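Local coordinates for protein putative adenylate cyclase (Vibrio parahaemolyticus, PDB 2ACA) that is of unknown function but, as a putative adenylate cyclase of the CYTH family, probably binds a triphosphate in its strand-lined tunnel, at residues 38-49 with 106-117; 56-64 with 74-82. All blocks are in the same frame, centred on the assembly; numbering follows the deposited sequence.

Both contacts belong to one antiparallel sheet in which strands 106-120, 35-49, 61-68 and 72-78 lie side by side in that order. Contact 1 pairs the first two of these and contact 2 the last two. Their centres are about 15 Å apart, and contact 2 is nested inside the loop that contact 1 closes. They meet directly: Y48 N lies 2.9 Å from L62 O, and F47 CD2 packs on V63 CG2 at 3.5 Å. D49 OD2 reaches T56 OG1 at 2.7 Å. Phosphate ions, probably from the crystallisation liquor, lie by R115 of contact 1 and about 4 Å from the side chain of K78 of contact 2.

Contact 1 of 2, residues 38-49 with 106-117; sequences FENNQESDWFYD and EVIQCSKKIRSI. With PO4 (phosphate ion), chain D.
E43 and R115 form a salt bridge across the two strands, with E43 OE1 2.9 Å from R115 NH1. The carboxylate and guanidinium planes stand 85° apart, and E43 OE2 lies over one guanidinium face, toward its rim. E43 reaches R115 with an extended chain, its CG anti to the backbone N (chi1 179°). R115 NH1 also makes a weak hydrogen bond to phosphate O3. F47 turns one ring face to Q109, whose NE2 sits 3.4 Å above the ring centre; the ring and amide planes are 79° apart. F38 CZ packs on I117 CG1 at 3.5 Å. On the face with W46, V107 CG2 touches Y48 CE2 at 3.6 Å.

Further out, D128 forms a salt bridge with R115 NH2, and R65 pairs with both E43 and D45. A water donates to E43 O and D45 OD1 and accepts from S111 OG.

The backbone ladder is antiparallel, with E43 N to K113 O its shortest bond at 2.6 Å. Two bulges interrupt it. N40 and N41 both face R115 in a G1 bulge, where N40 N donates to S116 OG at 2.8 Å. I108 and Q109 both face F47 in a classic bulge. R115 and R65 hold the phosphate, probably from the crystallisation liquor, while E43, D45 and D128 pair with the arginines. This is consistent with the triphosphate tunnel of CYTH proteins.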
loop_
_atom_site.group_PDB
_atom_site.type_symbol
_atom_site.label_atom_id
_atom_site.label_comp_id
_atom_site.label_asym_id
_atom_site.label_seq_id
_atom_site.Cartn_x
_atom_site.Cartn_y
_atom_site.Cartn_z
ATOM N N PHE A 38 2.553 -10.953 18.443
ATOM C CA PHE A 38 1.225 -11.542 18.438
ATOM C C PHE A 38 1.374 -13.051 18.454
ATOM O O PHE A 38 2.386 -13.585 18.009
ATOM C CB PHE A 38 0.408 -11.071 17.219
ATOM C CG PHE A 38 0.929 -11.559 15.901
ATOM C CD1 PHE A 38 0.729 -12.876 15.502
ATOM C CD2 PHE A 38 1.618 -10.696 15.051
ATOM C CE1 PHE A 38 1.206 -13.325 14.274
ATOM C CE2 PHE A 38 2.099 -11.140 13.823
ATOM C CZ PHE A 38 1.893 -12.453 13.434
ATOM N N GLU A 39 0.370 -13.734 18.980
ATOM C CA GLU A 39 0.409 -15.181 19.061
ATOM C C GLU A 39 -0.886 -15.769 18.538
ATOM O O GLU A 39 -1.953 -15.182 18.710
ATOM C CB GLU A 39 0.595 -15.615 20.518
ATOM C CG GLU A 39 1.821 -15.034 21.212
ATOM C CD GLU A 39 1.803 -15.290 22.712
ATOM O OE1 GLU A 39 2.766 -14.905 23.404
ATOM O OE2 GLU A 39 0.815 -15.876 23.199
ATOM N N ASN A 40 -0.781 -16.923 17.893
ATOM C CA ASN A 40 -1.937 -17.642 17.360
ATOM C C ASN A 40 -2.920 -16.876 16.453
ATOM O O ASN A 40 -4.135 -17.086 16.531
ATOM C CB ASN A 40 -2.701 -18.281 18.522
ATOM C CG ASN A 40 -1.814 -19.178 19.378
ATOM O OD1 ASN A 40 -1.197 -20.116 18.879
ATOM N ND2 ASN A 40 -1.746 -18.888 20.673
ATOM N N ASN A 41 -2.409 -15.990 15.604
ATOM C CA ASN A 41 -3.280 -15.268 14.672
ATOM C C ASN A 41 -3.391 -16.116 13.414
ATOM O O ASN A 41 -2.601 -17.038 13.203
ATOM C CB ASN A 41 -2.688 -13.916 14.256
ATOM C CG ASN A 41 -2.922 -12.823 15.275
ATOM O OD1 ASN A 41 -2.999 -11.652 14.921
ATOM N ND2 ASN A 41 -3.013 -13.192 16.544
ATOM N N GLN A 42 -4.375 -15.811 12.581
ATOM C CA GLN A 42 -4.516 -16.519 11.324
ATOM C C GLN A 42 -3.869 -15.620 10.270
ATOM O O GLN A 42 -4.174 -14.426 10.194
ATOM C CB GLN A 42 -5.986 -16.733 10.967
ATOM C CG GLN A 42 -6.171 -17.576 9.715
ATOM C CD GLN A 42 -7.594 -17.566 9.195
ATOM O OE1 GLN A 42 -8.113 -16.525 8.784
ATOM N NE2 GLN A 42 -8.235 -18.729 9.206
ATOM N N GLU A 43 -2.955 -16.172 9.481
ATOM C CA GLU A 43 -2.335 -15.374 8.440
ATOM C C GLU A 43 -2.769 -15.870 7.079
ATOM O O GLU A 43 -2.638 -17.049 6.772
ATOM C CB GLU A 43 -0.806 -15.410 8.504
ATOM C CG GLU A 43 -0.174 -14.583 7.371
ATOM C CD GLU A 43 1.341 -14.636 7.341
ATOM O OE1 GLU A 43 1.979 -14.156 8.300
ATOM O OE2 GLU A 43 1.897 -15.155 6.351
ATOM N N SER A 44 -3.299 -14.958 6.274
ATOM C CA SER A 44 -3.734 -15.278 4.920
ATOM C C SER A 44 -2.773 -14.596 3.961
ATOM O O SER A 44 -2.383 -13.446 4.172
ATOM C CB SER A 44 -5.145 -14.752 4.670
ATOM O OG SER A 44 -6.063 -15.301 5.592
ATOM N N ASP A 45 -2.367 -15.317 2.930
ATOM C CA ASP A 45 -1.477 -14.760 1.928
ATOM C C ASP A 45 -2.070 -14.953 0.538
ATOM O O ASP A 45 -2.624 -16.009 0.213
ATOM C CB ASP A 45 -0.087 -15.404 2.001
ATOM C CG ASP A 45 0.654 -15.049 3.283
ATOM O OD1 ASP A 45 0.417 -15.712 4.313
ATOM O OD2 ASP A 45 1.461 -14.094 3.264
ATOM N N TRP A 46 -1.968 -13.905 -0.266
ATOM C CA TRP A 46 -2.457 -13.917 -1.634
ATOM C C TRP A 46 -1.267 -13.590 -2.514
ATOM O O TRP A 46 -0.744 -12.476 -2.448
ATOM C CB TRP A 46 -3.525 -12.841 -1.821
ATOM C CG TRP A 46 -4.823 -13.129 -1.162
ATOM C CD1 TRP A 46 -5.897 -13.760 -1.720
ATOM C CD2 TRP A 46 -5.219 -12.756 0.165
ATOM N NE1 TRP A 46 -6.943 -13.795 -0.825
ATOM C CE2 TRP A 46 -6.554 -13.190 0.340
ATOM C CE3 TRP A 46 -4.578 -12.095 1.222
ATOM C CZ2 TRP A 46 -7.261 -12.985 1.529
ATOM C CZ3 TRP A 46 -5.279 -11.889 2.403
ATOM C CH2 TRP A 46 -6.612 -12.335 2.547
ATOM N N PHE A 47 -0.823 -14.552 -3.319
ATOM C CA PHE A 47 0.307 -14.323 -4.215
ATOM C C PHE A 47 -0.210 -13.868 -5.578
ATOM O O PHE A 47 -1.171 -14.437 -6.103
ATOM C CB PHE A 47 1.139 -15.596 -4.384
ATOM C CG PHE A 47 1.772 -16.079 -3.114
ATOM C CD1 PHE A 47 0.985 -16.519 -2.051
ATOM C CD2 PHE A 47 3.158 -16.071 -2.969
ATOM C CE1 PHE A 47 1.573 -16.944 -0.856
ATOM C CE2 PHE A 47 3.757 -16.491 -1.784
ATOM C CZ PHE A 47 2.962 -16.928 -0.724
ATOM N N TYR A 48 0.441 -12.859 -6.151
ATOM C CA TYR A 48 0.037 -12.327 -7.452
ATOM C C TYR A 48 1.104 -12.391 -8.526
ATOM O O TYR A 48 2.304 -12.439 -8.243
ATOM C CB TYR A 48 -0.384 -10.864 -7.333
ATOM C CG TYR A 48 -1.630 -10.630 -6.537
ATOM C CD1 TYR A 48 -1.606 -10.664 -5.149
ATOM C CD2 TYR A 48 -2.839 -10.366 -7.172
ATOM C CE1 TYR A 48 -2.752 -10.441 -4.414
ATOM C CE2 TYR A 48 -3.994 -10.141 -6.442
ATOM C CZ TYR A 48 -3.942 -10.180 -5.067
ATOM O OH TYR A 48 -5.075 -9.968 -4.336
ATOM N N ASP A 49 0.640 -12.365 -9.771
ATOM C CA ASP A 49 1.516 -12.358 -10.931
ATOM C C ASP A 49 0.682 -12.079 -12.184
ATOM O O ASP A 49 -0.544 -12.146 -12.149
ATOM C CB ASP A 49 2.260 -13.690 -11.080
ATOM C CG ASP A 49 3.594 -13.529 -11.809
ATOM O OD1 ASP A 49 3.743 -12.530 -12.548
ATOM O OD2 ASP A 49 4.489 -14.392 -11.651
ATOM N N GLU A 106 -3.068 -11.171 -11.220
ATOM C CA GLU A 106 -4.074 -12.142 -10.797
ATOM C C GLU A 106 -3.532 -13.054 -9.687
ATOM O O GLU A 106 -2.340 -13.353 -9.646
ATOM C CB GLU A 106 -4.527 -12.998 -11.988
ATOM C CG GLU A 106 -3.399 -13.694 -12.725
ATOM C CD GLU A 106 -3.894 -14.518 -13.907
ATOM O OE1 GLU A 106 -4.771 -14.031 -14.654
ATOM O OE2 GLU A 106 -3.400 -15.646 -14.097
ATOM N N VAL A 107 -4.414 -13.484 -8.789
ATOM C CA VAL A 107 -4.013 -14.366 -7.701
ATOM C C VAL A 107 -3.564 -15.699 -8.286
ATOM O O VAL A 107 -4.343 -16.393 -8.927
ATOM C CB VAL A 107 -5.181 -14.647 -6.726
ATOM C CG1 VAL A 107 -4.695 -15.534 -5.590
ATOM C CG2 VAL A 107 -5.728 -13.338 -6.162
ATOM N N ILE A 108 -2.304 -16.054 -8.088
ATOM C CA ILE A 108 -1.829 -17.320 -8.609
ATOM C C ILE A 108 -1.778 -18.317 -7.465
ATOM O O ILE A 108 -1.424 -19.479 -7.648
ATOM C CB ILE A 108 -0.438 -17.173 -9.232
ATOM C CG1 ILE A 108 0.575 -16.760 -8.161
ATOM C CG2 ILE A 108 -0.497 -16.135 -10.350
ATOM C CD1 ILE A 108 1.977 -16.580 -8.679
ATOM N N GLN A 109 -2.153 -17.855 -6.279
ATOM C CA GLN A 109 -2.130 -18.704 -5.095
ATOM C C GLN A 109 -2.565 -17.951 -3.843
ATOM O O GLN A 109 -2.262 -16.759 -3.669
ATOM C CB GLN A 109 -0.719 -19.268 -4.903
ATOM C CG GLN A 109 -0.487 -19.987 -3.594
ATOM C CD GLN A 109 0.921 -20.546 -3.490
ATOM O OE1 GLN A 109 1.237 -21.593 -4.066
ATOM N NE2 GLN A 109 1.782 -19.840 -2.765
ATOM N N CYS A 110 -3.302 -18.650 -2.987
ATOM C CA CYS A 110 -3.772 -18.093 -1.730
ATOM C C CYS A 110 -3.495 -19.128 -0.652
ATOM O O CYS A 110 -3.420 -20.318 -0.942
ATOM C CB CYS A 110 -5.267 -17.761 -1.798
ATOM S SG CYS A 110 -6.310 -19.032 -2.518
ATOM N N SER A 111 -3.331 -18.681 0.588
ATOM C CA SER A 111 -3.037 -19.606 1.670
ATOM C C SER A 111 -3.396 -19.060 3.034
ATOM O O SER A 111 -3.498 -17.844 3.226
ATOM C CB SER A 111 -1.551 -19.957 1.656
ATOM O OG SER A 111 -0.769 -18.788 1.848
ATOM N N LYS A 112 -3.583 -19.981 3.977
ATOM C CA LYS A 112 -3.907 -19.657 5.361
ATOM C C LYS A 112 -2.987 -20.463 6.273
ATOM O O LYS A 112 -2.557 -21.559 5.920
ATOM C CB LYS A 112 -5.361 -20.013 5.687
ATOM C CG LYS A 112 -6.405 -19.188 4.960
ATOM C CD LYS A 112 -7.770 -19.356 5.617
ATOM C CE LYS A 112 -8.862 -18.603 4.865
ATOM N NZ LYS A 112 -9.134 -19.185 3.515
ATOM N N LYS A 113 -2.695 -19.928 7.451
ATOM C CA LYS A 113 -1.828 -20.621 8.394
ATOM C C LYS A 113 -1.986 -19.886 9.713
ATOM O O LYS A 113 -2.406 -18.727 9.730
ATOM C CB LYS A 113 -0.362 -20.554 7.938
ATOM C CG LYS A 113 0.314 -19.234 8.282
ATOM C CD LYS A 113 1.310 -18.748 7.230
ATOM C CE LYS A 113 2.610 -19.518 7.244
ATOM N NZ LYS A 113 2.446 -20.831 6.589
ATOM N N ILE A 114 -1.675 -20.569 10.812
ATOM C CA ILE A 114 -1.762 -19.966 12.130
ATOM C C ILE A 114 -0.333 -19.553 12.443
ATOM O O ILE A 114 0.592 -20.356 12.310
ATOM C CB ILE A 114 -2.285 -20.982 13.176
ATOM C CG1 ILE A 114 -3.652 -21.514 12.735
ATOM C CG2 ILE A 114 -2.416 -20.321 14.538
ATOM C CD1 ILE A 114 -4.730 -20.437 12.571
ATOM N N ARG A 115 -0.141 -18.305 12.844
ATOM C CA ARG A 115 1.208 -17.831 13.112
ATOM C C ARG A 115 1.411 -17.065 14.417
ATOM O O ARG A 115 0.484 -16.462 14.962
ATOM C CB ARG A 115 1.678 -16.979 11.920
ATOM C CG ARG A 115 2.855 -16.048 12.203
ATOM C CD ARG A 115 3.379 -15.407 10.922
ATOM N NE ARG A 115 4.072 -16.394 10.109
ATOM C CZ ARG A 115 4.737 -16.128 8.994
ATOM N NH1 ARG A 115 4.801 -14.885 8.532
ATOM N NH2 ARG A 115 5.373 -17.110 8.360
ATOM N N SER A 116 2.648 -17.115 14.907
ATOM C CA SER A 116 3.058 -16.420 16.118
ATOM C C SER A 116 4.428 -15.820 15.844
ATOM O O SER A 116 5.294 -16.471 15.255
ATOM C CB SER A 116 3.163 -17.385 17.305
ATOM O OG SER A 116 1.891 -17.808 17.750
ATOM N N ILE A 117 4.619 -14.575 16.258
ATOM C CA ILE A 117 5.894 -13.911 16.063
ATOM C C ILE A 117 6.387 -13.317 17.382
ATOM O O ILE A 117 5.636 -12.631 18.082
ATOM C CB ILE A 117 5.782 -12.797 15.002
ATOM C CG1 ILE A 117 5.294 -13.396 13.678
ATOM C CG2 ILE A 117 7.140 -12.121 14.806
ATOM C CD1 ILE A 117 5.356 -12.435 12.482
HETATM P P PO4 D . 7.800 -14.639 5.888
HETATM O O1 PO4 D . 7.152 -15.740 5.128
HETATM O O2 PO4 D . 9.278 -14.766 5.785
HETATM O O3 PO4 D . 7.396 -14.718 7.313
HETATM O O4 PO4 D . 7.376 -13.333 5.326
HETATM O O HOH W 1 1.880 -20.405 19.670
HETATM O O HOH W 2 -0.900 -17.892 4.884
#

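Contact 2 of 2, residues 56-64 with 74-82; sequences TQQGKSLVL and LWIVKGPEA
S61 and K78 form a hydrogen-bonded antiparallel pair. S61 N donates to K78 O at 3.0 Å, and K78 N returns the bond to S61 O. V63 and I76 repeat the pattern more tightly, with V63 N to I76 O and I76 N to V63 O both at 2.7 Å. L62 and L64 turn their backbone polar groups the other way, to Y48 and W46 on strand 35-49. V77 and W75 likewise bond to E86 and T88 on strand 85-89. Both strands are therefore hydrogen-bonded along both edges here.

L62 CD1 lies at the edge of the W75 indole, near its plane, 3.5 Å from NE1. That nitrogen is buried and has no partner in the model. With L62 CG anti to the backbone N (chi1 168°), CD1 comes to lie between the indole edge and V77 CG2. The same W75 stacks on W75 of the second subunit.

This is a beta hairpin of the CYTH fold, formed by strands 61-68 and 72-78. At its open end, helix 54-57 stops in a Schellman motif: G59, with positive phi, is the C-prime residue, and its N bonds to T56 O at 3.2 Å. K60 N bonds to L55 O.

A water donates to both G59 O and P80 O, joining the two segments beyond the last strand pair. G59 O also receives a nearly straight CA-H...O contact from P80 CA (173° at the hydrogen). A cis peptide precedes P80. The extended chain of K60 runs alongside the proline ring, with CE 3.7 Å from P80 CD. K60 NZ donates to N102 O of the second subunit.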
loop_
_atom_site.group_PDB
_atom_site.type_symbol
_atom_site.label_atom_id
_atom_site.label_comp_id
_atom_site.label_asym_id
_atom_site.label_seq_id
_atom_site.Cartn_x
_atom_site.Cartn_y
_atom_site.Cartn_z
ATOM N N THR A 56 7.308 -14.494 -11.537
ATOM C CA THR A 56 7.834 -15.805 -11.184
ATOM C C THR A 56 9.054 -16.178 -12.034
ATOM O O THR A 56 9.997 -16.783 -11.536
ATOM C CB THR A 56 6.745 -16.893 -11.322
ATOM O OG1 THR A 56 5.613 -16.534 -10.521
ATOM C CG2 THR A 56 7.267 -18.238 -10.830
ATOM N N GLN A 57 9.042 -15.800 -13.308
ATOM C CA GLN A 57 10.156 -16.105 -14.202
ATOM C C GLN A 57 11.402 -15.311 -13.827
ATOM O O GLN A 57 12.523 -15.731 -14.103
ATOM C CB GLN A 57 9.780 -15.781 -15.645
ATOM C CG GLN A 57 8.549 -16.502 -16.139
ATOM C CD GLN A 57 8.081 -15.971 -17.478
ATOM O OE1 GLN A 57 7.059 -16.409 -18.017
ATOM N NE2 GLN A 57 8.826 -15.014 -18.023
ATOM N N GLN A 58 11.196 -14.164 -13.196
ATOM C CA GLN A 58 12.292 -13.307 -12.781
ATOM C C GLN A 58 12.747 -13.531 -11.337
ATOM O O GLN A 58 13.586 -12.793 -10.828
ATOM C CB GLN A 58 11.894 -11.840 -12.993
ATOM C CG GLN A 58 11.709 -11.493 -14.458
ATOM C CD GLN A 58 12.983 -11.728 -15.260
ATOM O OE1 GLN A 58 12.940 -11.968 -16.469
ATOM N NE2 GLN A 58 14.130 -11.654 -14.582
ATOM N N GLY A 59 12.192 -14.545 -10.679
ATOM C CA GLY A 59 12.574 -14.843 -9.307
ATOM C C GLY A 59 12.001 -13.861 -8.305
ATOM O O GLY A 59 12.631 -13.520 -7.310
ATOM N N LYS A 60 10.788 -13.404 -8.562
ATOM C CA LYS A 60 10.157 -12.449 -7.667
ATOM C C LYS A 60 8.782 -12.928 -7.234
ATOM O O LYS A 60 8.150 -13.734 -7.909
ATOM C CB LYS A 60 10.032 -11.093 -8.366
ATOM C CG LYS A 60 11.342 -10.528 -8.857
ATOM C CD LYS A 60 11.119 -9.307 -9.750
ATOM C CE LYS A 60 12.437 -8.756 -10.283
ATOM N NZ LYS A 60 12.222 -7.593 -11.177
ATOM N N SER A 61 8.333 -12.429 -6.095
ATOM C CA SER A 61 7.018 -12.771 -5.583
ATOM C C SER A 61 6.363 -11.489 -5.087
ATOM O O SER A 61 7.013 -10.628 -4.485
ATOM C CB SER A 61 7.119 -13.807 -4.452
ATOM O OG SER A 61 8.015 -13.389 -3.438
ATOM N N LEU A 62 5.074 -11.370 -5.375
ATOM C CA LEU A 62 4.262 -10.218 -4.998
ATOM C C LEU A 62 3.180 -10.769 -4.085
ATOM O O LEU A 62 2.423 -11.642 -4.485
ATOM C CB LEU A 62 3.645 -9.601 -6.255
ATOM C CG LEU A 62 2.538 -8.557 -6.102
ATOM C CD1 LEU A 62 3.032 -7.341 -5.342
ATOM C CD2 LEU A 62 2.064 -8.153 -7.499
ATOM N N VAL A 63 3.102 -10.260 -2.865
ATOM C CA VAL A 63 2.133 -10.779 -1.920
ATOM C C VAL A 63 1.330 -9.759 -1.127
ATOM O O VAL A 63 1.854 -8.732 -0.707
ATOM C CB VAL A 63 2.860 -11.708 -0.886
ATOM C CG1 VAL A 63 1.877 -12.219 0.169
ATOM C CG2 VAL A 63 3.536 -12.875 -1.613
ATOM N N LEU A 64 0.044 -10.037 -0.952
ATOM C CA LEU A 64 -0.802 -9.214 -0.112
ATOM C C LEU A 64 -0.980 -10.140 1.094
ATOM O O LEU A 64 -1.234 -11.344 0.928
ATOM C CB LEU A 64 -2.136 -8.897 -0.794
ATOM C CG LEU A 64 -2.043 -7.789 -1.867
ATOM C CD1 LEU A 64 -3.427 -7.410 -2.378
ATOM C CD2 LEU A 64 -1.367 -6.560 -1.262
ATOM N N LEU A 74 -0.124 -6.291 4.907
ATOM C CA LEU A 74 1.069 -5.898 4.178
ATOM C C LEU A 74 1.039 -6.136 2.688
ATOM O O LEU A 74 0.332 -6.996 2.193
ATOM C CB LEU A 74 2.286 -6.638 4.752
ATOM C CG LEU A 74 2.595 -6.454 6.246
ATOM C CD1 LEU A 74 3.218 -7.723 6.804
ATOM C CD2 LEU A 74 3.537 -5.267 6.438
ATOM N N TRP A 75 1.831 -5.337 1.990
ATOM C CA TRP A 75 2.012 -5.449 0.554
ATOM C C TRP A 75 3.494 -5.834 0.527
ATOM O O TRP A 75 4.339 -5.100 1.036
ATOM C CB TRP A 75 1.714 -4.093 -0.110
ATOM C CG TRP A 75 2.252 -3.922 -1.487
ATOM C CD1 TRP A 75 2.615 -4.903 -2.363
ATOM C CD2 TRP A 75 2.487 -2.681 -2.153
ATOM N NE1 TRP A 75 3.067 -4.350 -3.533
ATOM C CE2 TRP A 75 2.998 -2.984 -3.433
ATOM C CE3 TRP A 75 2.313 -1.334 -1.792
ATOM C CZ2 TRP A 75 3.341 -1.992 -4.359
ATOM C CZ3 TRP A 75 2.655 -0.348 -2.707
ATOM C CH2 TRP A 75 3.164 -0.682 -3.980
ATOM N N ILE A 76 3.801 -7.000 -0.035
ATOM C CA ILE A 76 5.176 -7.511 -0.052
ATOM C C ILE A 76 5.734 -7.927 -1.397
ATOM O O ILE A 76 5.029 -8.504 -2.223
ATOM C CB ILE A 76 5.313 -8.802 0.819
ATOM C CG1 ILE A 76 4.592 -8.641 2.154
ATOM C CG2 ILE A 76 6.784 -9.176 0.990
ATOM C CD1 ILE A 76 5.038 -7.497 2.962
ATOM N N VAL A 77 7.020 -7.659 -1.599
ATOM C CA VAL A 77 7.701 -8.107 -2.805
ATOM C C VAL A 77 9.060 -8.696 -2.407
ATOM O O VAL A 77 9.886 -8.020 -1.788
ATOM C CB VAL A 77 7.915 -6.986 -3.816
ATOM C CG1 VAL A 77 8.658 -7.529 -5.009
ATOM C CG2 VAL A 77 6.575 -6.425 -4.261
ATOM N N LYS A 78 9.271 -9.966 -2.752
ATOM C CA LYS A 78 10.513 -10.660 -2.438
ATOM C C LYS A 78 11.310 -10.921 -3.700
ATOM O O LYS A 78 10.733 -11.147 -4.770
ATOM C CB LYS A 78 10.229 -11.996 -1.745
ATOM C CG LYS A 78 9.715 -11.885 -0.317
ATOM C CD LYS A 78 9.432 -13.263 0.266
ATOM C CE LYS A 78 8.975 -13.197 1.717
ATOM N NZ LYS A 78 10.061 -12.753 2.635
ATOM N N GLY A 79 12.638 -10.902 -3.563
ATOM C CA GLY A 79 13.512 -11.140 -4.704
ATOM C C GLY A 79 13.816 -9.871 -5.484
ATOM O O GLY A 79 13.369 -8.789 -5.095
ATOM N N PRO A 80 14.573 -9.963 -6.589
ATOM C CA PRO A 80 15.146 -11.204 -7.121
ATOM C C PRO A 80 16.308 -11.726 -6.278
ATOM O O PRO A 80 16.521 -12.931 -6.187
ATOM C CB PRO A 80 15.581 -10.805 -8.528
ATOM C CG PRO A 80 15.982 -9.378 -8.352
ATOM C CD PRO A 80 14.856 -8.831 -7.491
ATOM N N GLU A 81 17.059 -10.816 -5.663
ATOM C CA GLU A 81 18.182 -11.214 -4.824
ATOM C C GLU A 81 17.683 -12.132 -3.708
ATOM O O GLU A 81 16.661 -11.864 -3.078
ATOM C CB GLU A 81 18.868 -9.982 -4.222
ATOM C CG GLU A 81 19.553 -9.082 -5.240
ATOM C CD GLU A 81 18.574 -8.272 -6.075
ATOM O OE1 GLU A 81 19.022 -7.562 -7.002
ATOM O OE2 GLU A 81 17.357 -8.339 -5.803
ATOM N N ALA A 82 18.416 -13.216 -3.476
ATOM C CA ALA A 82 18.066 -14.197 -2.454
ATOM C C ALA A 82 17.586 -13.612 -1.127
ATOM O O ALA A 82 16.641 -14.126 -0.524
ATOM C CB ALA A 82 19.254 -15.120 -2.206
HETATM O O HOH W 3 14.887 -15.240 -6.263
#